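Local coordinates for protein AgaA (Rhizobium radiobacter, PDB 6HLX) that binds the opine agropinic acid in the periplasm as the solute-binding component of an ABC import system, at residues S9-T14 and A164-G169; K60-H65 and A126-L131; S103-I108 and V116-S121. All blocks are in the same frame, centred on the assembly; numbering follows the deposited sequence.

Contact 1 (S9-T14 and A164-G169); sequences SGEPST and AGWTRG. With EDO (1,2-ethanediol), chain Y.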
loop_
_atom_site.group_PDB
_atom_site.type_symbol
_atom_site.label_atom_id
_atom_site.label_comp_id
_atom_site.label_asym_id
_atom_site.label_seq_id
_atom_site.Cartn_x
_atom_site.Cartn_y
_atom_site.Cartn_z
ATOM N N SER A 9 0.712 -13.601 -5.215
ATOM C CA SER A 9 -0.742 -13.734 -5.331
ATOM C C SER A 9 -1.296 -13.256 -6.669
ATOM O O SER A 9 -2.505 -13.362 -6.896
ATOM C CB SER A 9 -1.444 -13.017 -4.175
ATOM O OG SER A 9 -1.200 -11.627 -4.264
ATOM N N GLY A 10 -0.421 -12.738 -7.536
ATOM C CA GLY A 10 -0.830 -12.310 -8.867
ATOM C C GLY A 10 0.323 -11.856 -9.728
ATOM O O GLY A 10 1.428 -11.623 -9.235
ATOM N N GLU A 11 0.021 -11.633 -11.000
ATOM C CA GLU A 11 0.992 -11.104 -11.937
ATOM C C GLU A 11 0.912 -9.573 -11.901
ATOM O O GLU A 11 -0.178 -9.019 -12.068
ATOM C CB GLU A 11 0.689 -11.629 -13.351
ATOM C CG GLU A 11 1.571 -11.038 -14.435
ATOM C CD GLU A 11 1.534 -11.783 -15.762
ATOM O OE1 GLU A 11 2.534 -11.709 -16.510
ATOM O OE2 GLU A 11 0.512 -12.445 -16.058
ATOM N N PRO A 12 2.044 -8.861 -11.741
ATOM C CA PRO A 12 1.966 -7.384 -11.743
ATOM C C PRO A 12 1.422 -6.858 -13.074
ATOM O O PRO A 12 1.838 -7.309 -14.157
ATOM C CB PRO A 12 3.431 -6.956 -11.576
ATOM C CG PRO A 12 4.069 -8.120 -10.811
ATOM C CD PRO A 12 3.412 -9.333 -11.452
ATOM N N SER A 13 0.485 -5.909 -13.001
ATOM C CA SER A 13 -0.073 -5.282 -14.207
ATOM C C SER A 13 1.008 -4.411 -14.872
ATOM O O SER A 13 1.016 -4.250 -16.093
ATOM C CB SER A 13 -1.280 -4.425 -13.837
ATOM O OG SER A 13 -0.882 -3.442 -12.899
ATOM N N THR A 14 1.950 -3.897 -14.055
ATOM C CA THR A 14 3.082 -3.086 -14.511
ATOM C C THR A 14 4.182 -3.017 -13.459
ATOM O O THR A 14 3.915 -3.149 -12.263
ATOM C CB THR A 14 2.649 -1.653 -14.915
ATOM O OG1 THR A 14 3.788 -0.998 -15.507
ATOM C CG2 THR A 14 2.115 -0.820 -13.734
ATOM N N ALA A 164 15.853 -9.870 -14.968
ATOM C CA ALA A 164 16.439 -10.816 -15.923
ATOM C C ALA A 164 15.455 -11.243 -17.010
ATOM O O ALA A 164 15.870 -11.441 -18.155
ATOM C CB ALA A 164 17.042 -12.010 -15.212
ATOM N N GLY A 165 14.168 -11.259 -16.696
ATOM C CA GLY A 165 13.155 -11.609 -17.689
ATOM C C GLY A 165 11.771 -11.711 -17.099
ATOM O O GLY A 165 11.612 -11.859 -15.883
ATOM N N TRP A 166 10.764 -11.616 -17.969
ATOM C CA TRP A 166 9.380 -11.739 -17.557
ATOM C C TRP A 166 8.683 -12.650 -18.570
ATOM O O TRP A 166 8.593 -12.307 -19.750
ATOM C CB TRP A 166 8.726 -10.353 -17.540
ATOM C CG TRP A 166 7.305 -10.244 -17.034
ATOM C CD1 TRP A 166 6.389 -11.244 -16.844
ATOM C CD2 TRP A 166 6.678 -9.032 -16.594
ATOM N NE1 TRP A 166 5.205 -10.709 -16.352
ATOM C CE2 TRP A 166 5.360 -9.352 -16.198
ATOM C CE3 TRP A 166 7.113 -7.697 -16.491
ATOM C CZ2 TRP A 166 4.471 -8.380 -15.695
ATOM C CZ3 TRP A 166 6.222 -6.729 -16.040
ATOM C CH2 TRP A 166 4.913 -7.071 -15.659
ATOM N N THR A 167 8.247 -13.825 -18.121
ATOM C CA THR A 167 7.472 -14.725 -18.979
ATOM C C THR A 167 6.013 -14.429 -18.642
ATOM O O THR A 167 5.562 -14.763 -17.540
ATOM C CB THR A 167 7.870 -16.184 -18.727
ATOM O OG1 THR A 167 9.239 -16.327 -19.119
ATOM C CG2 THR A 167 6.999 -17.172 -19.528
ATOM N N ARG A 168 5.274 -13.812 -19.579
ATOM C CA ARG A 168 3.868 -13.426 -19.355
ATOM C C ARG A 168 3.049 -14.622 -18.883
ATOM O O ARG A 168 3.149 -15.704 -19.474
ATOM C CB ARG A 168 3.233 -12.786 -20.625
ATOM C CG ARG A 168 4.032 -11.593 -21.211
ATOM C CD ARG A 168 3.814 -10.262 -20.518
ATOM N NE ARG A 168 4.972 -9.366 -20.599
ATOM C CZ ARG A 168 5.045 -8.180 -19.998
ATOM N NH1 ARG A 168 6.132 -7.429 -20.125
ATOM N NH2 ARG A 168 4.030 -7.734 -19.267
ATOM N N GLY A 169 2.287 -14.416 -17.810
ATOM C CA GLY A 169 1.440 -15.446 -17.214
ATOM C C GLY A 169 2.181 -16.474 -16.377
ATOM O O GLY A 169 1.556 -17.405 -15.865
HETATM C C1 EDO Y . 7.257 -13.745 -22.872
HETATM O O1 EDO Y . 6.334 -13.081 -22.072
HETATM C C2 EDO Y . 6.641 -15.109 -23.067
HETATM O O2 EDO Y . 5.489 -14.957 -23.863
#

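Contact 2 (K60-H65 and A126-L131); sequences KEFTFH and AMIDYL. With ZN (zinc ion), chain R.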
loop_
_atom_site.group_PDB
_atom_site.type_symbol
_atom_site.label_atom_id
_atom_site.label_comp_id
_atom_site.label_asym_id
_atom_site.label_seq_id
_atom_site.Cartn_x
_atom_site.Cartn_y
_atom_site.Cartn_z
ATOM N N LYS A 60 11.067 22.234 5.622
ATOM C CA LYS A 60 10.808 22.790 4.291
ATOM C C LYS A 60 11.971 22.594 3.314
ATOM O O LYS A 60 11.764 22.716 2.103
ATOM C CB LYS A 60 10.524 24.283 4.392
ATOM C CG LYS A 60 9.085 24.609 4.654
ATOM C CD LYS A 60 8.879 26.118 4.771
ATOM C CE LYS A 60 8.642 26.771 3.434
ATOM N NZ LYS A 60 8.173 28.167 3.632
ATOM N N GLU A 61 13.198 22.375 3.829
ATOM C CA GLU A 61 14.404 22.220 2.990
ATOM C C GLU A 61 15.082 20.904 3.324
ATOM O O GLU A 61 15.267 20.584 4.509
ATOM C CB GLU A 61 15.376 23.398 3.189
ATOM C CG GLU A 61 14.805 24.721 2.701
ATOM C CD GLU A 61 15.653 25.932 3.033
ATOM O OE1 GLU A 61 16.616 26.196 2.282
ATOM O OE2 GLU A 61 15.360 26.617 4.039
ATOM N N PHE A 62 15.453 20.141 2.283
ATOM C CA PHE A 62 16.018 18.799 2.446
ATOM C C PHE A 62 17.264 18.674 1.587
ATOM O O PHE A 62 17.218 19.007 0.400
ATOM C CB PHE A 62 14.971 17.749 1.997
ATOM C CG PHE A 62 13.684 17.746 2.809
ATOM C CD1 PHE A 62 12.730 18.754 2.645
ATOM C CD2 PHE A 62 13.425 16.734 3.728
ATOM C CE1 PHE A 62 11.589 18.798 3.453
ATOM C CE2 PHE A 62 12.272 16.770 4.524
ATOM C CZ PHE A 62 11.345 17.784 4.358
ATOM N N THR A 63 18.369 18.210 2.166
ATOM C CA THR A 63 19.588 17.984 1.373
ATOM C C THR A 63 19.901 16.518 1.440
ATOM O O THR A 63 19.986 15.972 2.534
ATOM C CB THR A 63 20.785 18.813 1.871
ATOM O OG1 THR A 63 20.451 20.191 1.792
ATOM C CG2 THR A 63 22.054 18.572 1.028
ATOM N N PHE A 64 20.139 15.898 0.287
ATOM C CA PHE A 64 20.522 14.484 0.220
ATOM C C PHE A 64 21.919 14.382 -0.315
ATOM O O PHE A 64 22.207 14.935 -1.390
ATOM C CB PHE A 64 19.570 13.690 -0.686
ATOM C CG PHE A 64 18.159 13.721 -0.149
ATOM C CD1 PHE A 64 17.716 12.745 0.739
ATOM C CD2 PHE A 64 17.283 14.744 -0.506
ATOM C CE1 PHE A 64 16.432 12.806 1.289
ATOM C CE2 PHE A 64 15.995 14.802 0.038
ATOM C CZ PHE A 64 15.581 13.831 0.929
ATOM N N HIS A 65 22.794 13.699 0.434
ATOM C CA HIS A 65 24.170 13.454 0.006
ATOM C C HIS A 65 24.217 12.042 -0.518
ATOM O O HIS A 65 23.998 11.091 0.234
ATOM C CB HIS A 65 25.136 13.702 1.155
ATOM C CG HIS A 65 25.241 15.154 1.473
ATOM N ND1 HIS A 65 25.884 16.034 0.617
ATOM C CD2 HIS A 65 24.768 15.846 2.535
ATOM C CE1 HIS A 65 25.814 17.219 1.204
ATOM N NE2 HIS A 65 25.157 17.151 2.355
ATOM N N ALA A 126 6.612 14.569 7.043
ATOM C CA ALA A 126 6.399 13.224 6.476
ATOM C C ALA A 126 7.091 13.025 5.117
ATOM O O ALA A 126 6.996 11.943 4.543
ATOM C CB ALA A 126 4.913 12.960 6.332
ATOM N N MET A 127 7.731 14.076 4.575
ATOM C CA MET A 127 8.374 14.000 3.263
ATOM C C MET A 127 9.396 12.870 3.189
ATOM O O MET A 127 9.436 12.161 2.178
ATOM C CB MET A 127 9.005 15.350 2.879
ATOM C CG MET A 127 9.590 15.393 1.454
ATOM S SD MET A 127 8.415 14.868 0.167
ATOM C CE MET A 127 7.163 16.123 0.298
ATOM N N ILE A 128 10.245 12.705 4.234
ATOM C CA ILE A 128 11.238 11.610 4.191
ATOM C C ILE A 128 10.524 10.244 4.071
ATOM O O ILE A 128 10.923 9.385 3.267
ATOM C CB ILE A 128 12.202 11.666 5.415
ATOM C CG1 ILE A 128 13.108 12.921 5.358
ATOM C CG2 ILE A 128 13.054 10.402 5.533
ATOM C CD1 ILE A 128 14.158 12.937 4.212
ATOM N N ASP A 129 9.404 10.092 4.807
ATOM C CA ASP A 129 8.626 8.835 4.732
ATOM C C ASP A 129 8.046 8.617 3.327
ATOM O O ASP A 129 8.117 7.493 2.803
ATOM C CB ASP A 129 7.510 8.826 5.779
ATOM C CG ASP A 129 8.051 8.789 7.198
ATOM O OD1 ASP A 129 8.287 7.690 7.708
ATOM O OD2 ASP A 129 8.234 9.865 7.791
ATOM N N TYR A 130 7.517 9.677 2.689
ATOM C CA TYR A 130 6.978 9.532 1.325
ATOM C C TYR A 130 8.078 9.231 0.300
ATOM O O TYR A 130 7.818 8.536 -0.686
ATOM C CB TYR A 130 6.089 10.713 0.912
ATOM C CG TYR A 130 4.716 10.646 1.562
ATOM C CD1 TYR A 130 3.831 9.607 1.267
ATOM C CD2 TYR A 130 4.282 11.645 2.433
ATOM C CE1 TYR A 130 2.559 9.549 1.840
ATOM C CE2 TYR A 130 3.004 11.603 3.002
ATOM C CZ TYR A 130 2.155 10.545 2.713
ATOM O OH TYR A 130 0.896 10.469 3.268
ATOM N N LEU A 131 9.331 9.646 0.592
ATOM C CA LEU A 131 10.450 9.314 -0.290
ATOM C C LEU A 131 10.869 7.843 -0.152
ATOM O O LEU A 131 11.624 7.318 -0.990
ATOM C CB LEU A 131 11.636 10.280 -0.068
ATOM C CG LEU A 131 11.350 11.707 -0.543
ATOM C CD1 LEU A 131 12.386 12.669 0.002
ATOM C CD2 LEU A 131 11.286 11.783 -2.130
HETATM ZN ZN ZN R . 24.836 18.691 3.669
#

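Contact 3 (S103-I108 and V116-S121); sequences SSISKI and VKLTLS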
loop_
_atom_site.group_PDB
_atom_site.type_symbol
_atom_site.label_atom_id
_atom_site.label_comp_id
_atom_site.label_asym_id
_atom_site.label_seq_id
_atom_site.Cartn_x
_atom_site.Cartn_y
_atom_site.Cartn_z
ATOM N N SER A 103 3.598 16.429 -4.023
ATOM C CA SER A 103 3.357 17.686 -4.757
ATOM C C SER A 103 3.849 18.967 -4.070
ATOM O O SER A 103 3.975 19.997 -4.742
ATOM C CB SER A 103 1.879 17.847 -5.136
ATOM O OG SER A 103 1.094 18.033 -3.969
ATOM N N SER A 104 4.167 18.907 -2.768
ATOM C CA SER A 104 4.717 20.071 -2.062
ATOM C C SER A 104 6.162 20.364 -2.496
ATOM O O SER A 104 6.654 21.438 -2.196
ATOM C CB SER A 104 4.626 19.893 -0.556
ATOM O OG SER A 104 5.266 18.692 -0.168
ATOM N N ILE A 105 6.830 19.437 -3.205
ATOM C CA ILE A 105 8.185 19.703 -3.710
ATOM C C ILE A 105 8.050 20.820 -4.764
ATOM O O ILE A 105 7.404 20.602 -5.790
ATOM C CB ILE A 105 8.866 18.442 -4.303
ATOM C CG1 ILE A 105 9.119 17.375 -3.206
ATOM C CG2 ILE A 105 10.157 18.848 -5.024
ATOM C CD1 ILE A 105 9.464 15.916 -3.770
ATOM N N SER A 106 8.621 22.008 -4.498
ATOM C CA SER A 106 8.506 23.123 -5.448
ATOM C C SER A 106 9.798 23.428 -6.197
ATOM O O SER A 106 9.758 24.074 -7.245
ATOM C CB SER A 106 7.948 24.380 -4.773
ATOM O OG SER A 106 8.720 24.757 -3.646
ATOM N N LYS A 107 10.941 23.016 -5.652
ATOM C CA LYS A 107 12.237 23.249 -6.292
ATOM C C LYS A 107 13.136 22.046 -6.063
ATOM O O LYS A 107 13.159 21.510 -4.950
ATOM C CB LYS A 107 12.872 24.525 -5.698
ATOM C CG LYS A 107 14.180 24.949 -6.371
ATOM C CD LYS A 107 14.531 26.404 -6.069
ATOM C CE LYS A 107 15.213 26.581 -4.734
ATOM N NZ LYS A 107 15.671 27.983 -4.524
ATOM N N ILE A 108 13.850 21.602 -7.116
ATOM C CA ILE A 108 14.807 20.505 -7.010
ATOM C C ILE A 108 16.125 21.048 -7.559
ATOM O O ILE A 108 16.209 21.390 -8.745
ATOM C CB ILE A 108 14.386 19.216 -7.768
ATOM C CG1 ILE A 108 12.991 18.709 -7.321
ATOM C CG2 ILE A 108 15.472 18.120 -7.571
ATOM C CD1 ILE A 108 12.303 17.677 -8.308
ATOM N N VAL A 116 21.456 16.462 -3.935
ATOM C CA VAL A 116 20.101 16.850 -4.339
ATOM C C VAL A 116 19.530 17.686 -3.202
ATOM O O VAL A 116 19.569 17.257 -2.053
ATOM C CB VAL A 116 19.164 15.639 -4.581
ATOM C CG1 VAL A 116 17.782 16.097 -5.072
ATOM C CG2 VAL A 116 19.776 14.656 -5.541
ATOM N N LYS A 117 18.940 18.835 -3.527
ATOM C CA LYS A 117 18.301 19.661 -2.511
ATOM C C LYS A 117 16.855 19.902 -2.914
ATOM O O LYS A 117 16.610 20.358 -4.031
ATOM C CB LYS A 117 19.012 21.009 -2.395
ATOM C CG LYS A 117 20.469 20.935 -1.964
ATOM C CD LYS A 117 20.979 22.327 -1.555
ATOM C CE LYS A 117 21.436 23.198 -2.705
ATOM N NZ LYS A 117 22.023 24.478 -2.224
ATOM N N LEU A 118 15.912 19.626 -2.001
ATOM C CA LEU A 118 14.490 19.888 -2.223
ATOM C C LEU A 118 14.067 21.066 -1.375
ATOM O O LEU A 118 14.528 21.226 -0.240
ATOM C CB LEU A 118 13.614 18.672 -1.833
ATOM C CG LEU A 118 14.004 17.320 -2.425
ATOM C CD1 LEU A 118 13.074 16.221 -1.909
ATOM C CD2 LEU A 118 14.047 17.356 -3.951
ATOM N N THR A 119 13.192 21.905 -1.933
ATOM C CA THR A 119 12.554 22.987 -1.206
ATOM C C THR A 119 11.067 22.725 -1.395
ATOM O O THR A 119 10.622 22.494 -2.527
ATOM C CB THR A 119 12.958 24.383 -1.690
ATOM O OG1 THR A 119 14.380 24.514 -1.607
ATOM C CG2 THR A 119 12.316 25.484 -0.840
ATOM N N LEU A 120 10.312 22.736 -0.295
ATOM C CA LEU A 120 8.867 22.514 -0.343
ATOM C C LEU A 120 8.120 23.840 -0.298
ATOM O O LEU A 120 8.605 24.806 0.294
ATOM C CB LEU A 120 8.404 21.634 0.831
ATOM C CG LEU A 120 9.144 20.308 1.114
ATOM C CD1 LEU A 120 8.376 19.494 2.163
ATOM C CD2 LEU A 120 9.368 19.494 -0.153
ATOM N N SER A 121 6.920 23.876 -0.910
ATOM C CA SER A 121 6.072 25.063 -0.898
ATOM C C SER A 121 5.396 25.198 0.484
ATOM O O SER A 121 5.088 26.312 0.913
ATOM C CB SER A 121 5.050 25.000 -2.036
ATOM O OG SER A 121 4.410 23.733 -2.084
HETATM O O HOH W 1 4.643 22.820 -4.635
HETATM O O HOH W 2 15.292 27.066 -1.417
#

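Contact 1 (S9-T14 and A164-G169)
The indole of Trp-166 has the guanidinium of Arg-168 over one face, with NH2 3.6 Å above the ring plane and set toward the rim, while its edge meets the carboxylate of Glu-11 and the carbonyl oxygen of Pro-12. This is where the loop after strand 3-8 docks on the end of strand 161-167, an outer strand of the mixed sheet that also contains strand 3-8. A classic beta bulge precedes the docking point: Ala-164 and Gly-165 both bond through their backbones to Thr-173 on strand 171-176.

Glu-11 reaches across with CG anti to its own N (chi1 175°) and an extended chain beyond. Its carboxylate does not lie flat along the indole; the two planes are 48° apart. OE1 receives two donors. Trp-166 NE1 lies 2.9 Å from Glu-11 OE1, on its anti lone pair and with the acceptor a little out of the indole plane, and Gly-169 N is 3.0 Å from the same OE1 on the syn side, above the carboxylate plane, along a nearly straight bond (174°). The same amide makes a weak second bond to OE2, so the carboxylate straddles it unevenly. A ring N-H and a turn N-H thus fix the orientation of the acid. Arg-168 NH2 remains 5.1 Å from Glu-11 OE1, too far for a salt bridge, although its positive charge may still stabilise the carboxylate.

Farther along the edge Pro-12 O faces Trp-166 CZ2 in the ring plane at 3.2 Å, and Pro-12 CB adds an apolar contact to Trp-166 CH2 at 4.3 Å. Ile-172 of strand 171-176 touches Pro-12 and Trp-166, and Phe-195 of strand 190-195 touches Glu-11 and Pro-12. Seen from the arginine, Trp-166 CD2 lies over the centre of the Arg-168 guanidinium, 3.8 Å above its plane.

Contact 2 (K60-H65 and A126-L131)
Phe-62 and Phe-64 take the same first torsion (chi1 -62° in both), each CG anti to its carbonyl carbon, and this carries the two rings from alternate positions of strand 61-66 down onto helix 127-131. Ile-128 is set likewise (chi1 -67°), and its first two torsions together bring CD1 up against both rings. Ile-128 CD1 lies 3.9 Å from Phe-62 CD2, at the ring edge, and 3.7 Å from Phe-64 CZ, which it meets obliquely. Met-127 works through the base of its side chain: CB touches Phe-62 CZ at 3.7 Å and CG lies over one ring face, near the rim, before the bent thioether leads away. Leu-131 completes the set, with CD1 3.5 Å from Phe-64 CZ.

All five side chains are buried and the contact is wholly apolar. Strand and helix axes pass 11.5 Å apart at 43°, a spacing bridged by these five side chains. His-65, whose NE2 binds zinc at 2.0 Å together with Glu-54, makes no contact with the helix. Such packing is characteristic of a short helix laid on one face of an antiparallel sheet, here of five strands, probably in the additional domain found in family 5 binding proteins.

Contact 3 (S103-I108 and V116-S121)
Thr-119 O accepts two backbone bonds from the opposing strand, 2.9 Å from Ser-106 N and 3.2 Å from Lys-107 N. Because two successive residues face one, this is a classic beta bulge, and the register shifts by one between the Ile-105/Leu-120 and Lys-107/Thr-119 pairs of the antiparallel hairpin 105-110/115-120. The Ser-106 donor lies in the carbonyl plane, whereas the Lys-107 donor is tilted 16° from it. Thr-119 N returns a bond to Lys-107 O, and beyond the bulge, away from the hairpin turn, Ser-121 N reaches Ser-104 O at 2.8 Å. CA-H...O contacts supplement the ladder, as from Leu-118 CA to Lys-107 O.

Apolar contacts gather where Ile-108 and Leu-118 point the same way, side by side, with Ile-108 CG1 3.8 Å from Leu-118 CD2. Ile-108 CG2 also meets Val-116 CG1, and Ile-105 CG1 lies 3.7 Å from Leu-120 CD2. Leu-86 of helix 79-90 packs on Ile-108 and Leu-118, while Met-127 of helix 127-131 reaches Ser-104 and Leu-120.

Polar side chains and water make up the third group. Lys-107 and Thr-119 run alongside each other; a water 2.7 Å from Thr-119 OG1 also bonds weakly to Lys-107 NZ. A second water, 2.7 Å from Ser-121 OG, donates to Ser-103 O and so ties together the far ends of both segments.

The division of chemistry implies an amphipathic hairpin: aliphatic groups of Ile-108, Val-116 and Leu-118 join the apolar packing on the face covered by helices 79-90 and 127-131, while Lys-107 and Thr-119 meet water on the other face.

In the fold
Contacts 2 and 3 are neighbours, their centres 9 Å apart, and share the five-stranded antiparallel sheet, in which strand 115-120 lies between 61-66 and 105-110. Backbone pairing of Phe-62 with Leu-118 and Phe-64 with Val-116 joins them directly, and helix 127-131, next in the chain, packs on strands 61-66 and 115-120. Contact 1 belongs to a different, mixed sheet; its centre is 32 Å from that of contact 2 and 34 Å from that of contact 3. Contact 3 falls between the segments of contact 2, and both between 9-14 and 164-169, consistent with an insertion between the mixed sheet's first strand and its next ones, as in the extra domain of family 5 binding proteins.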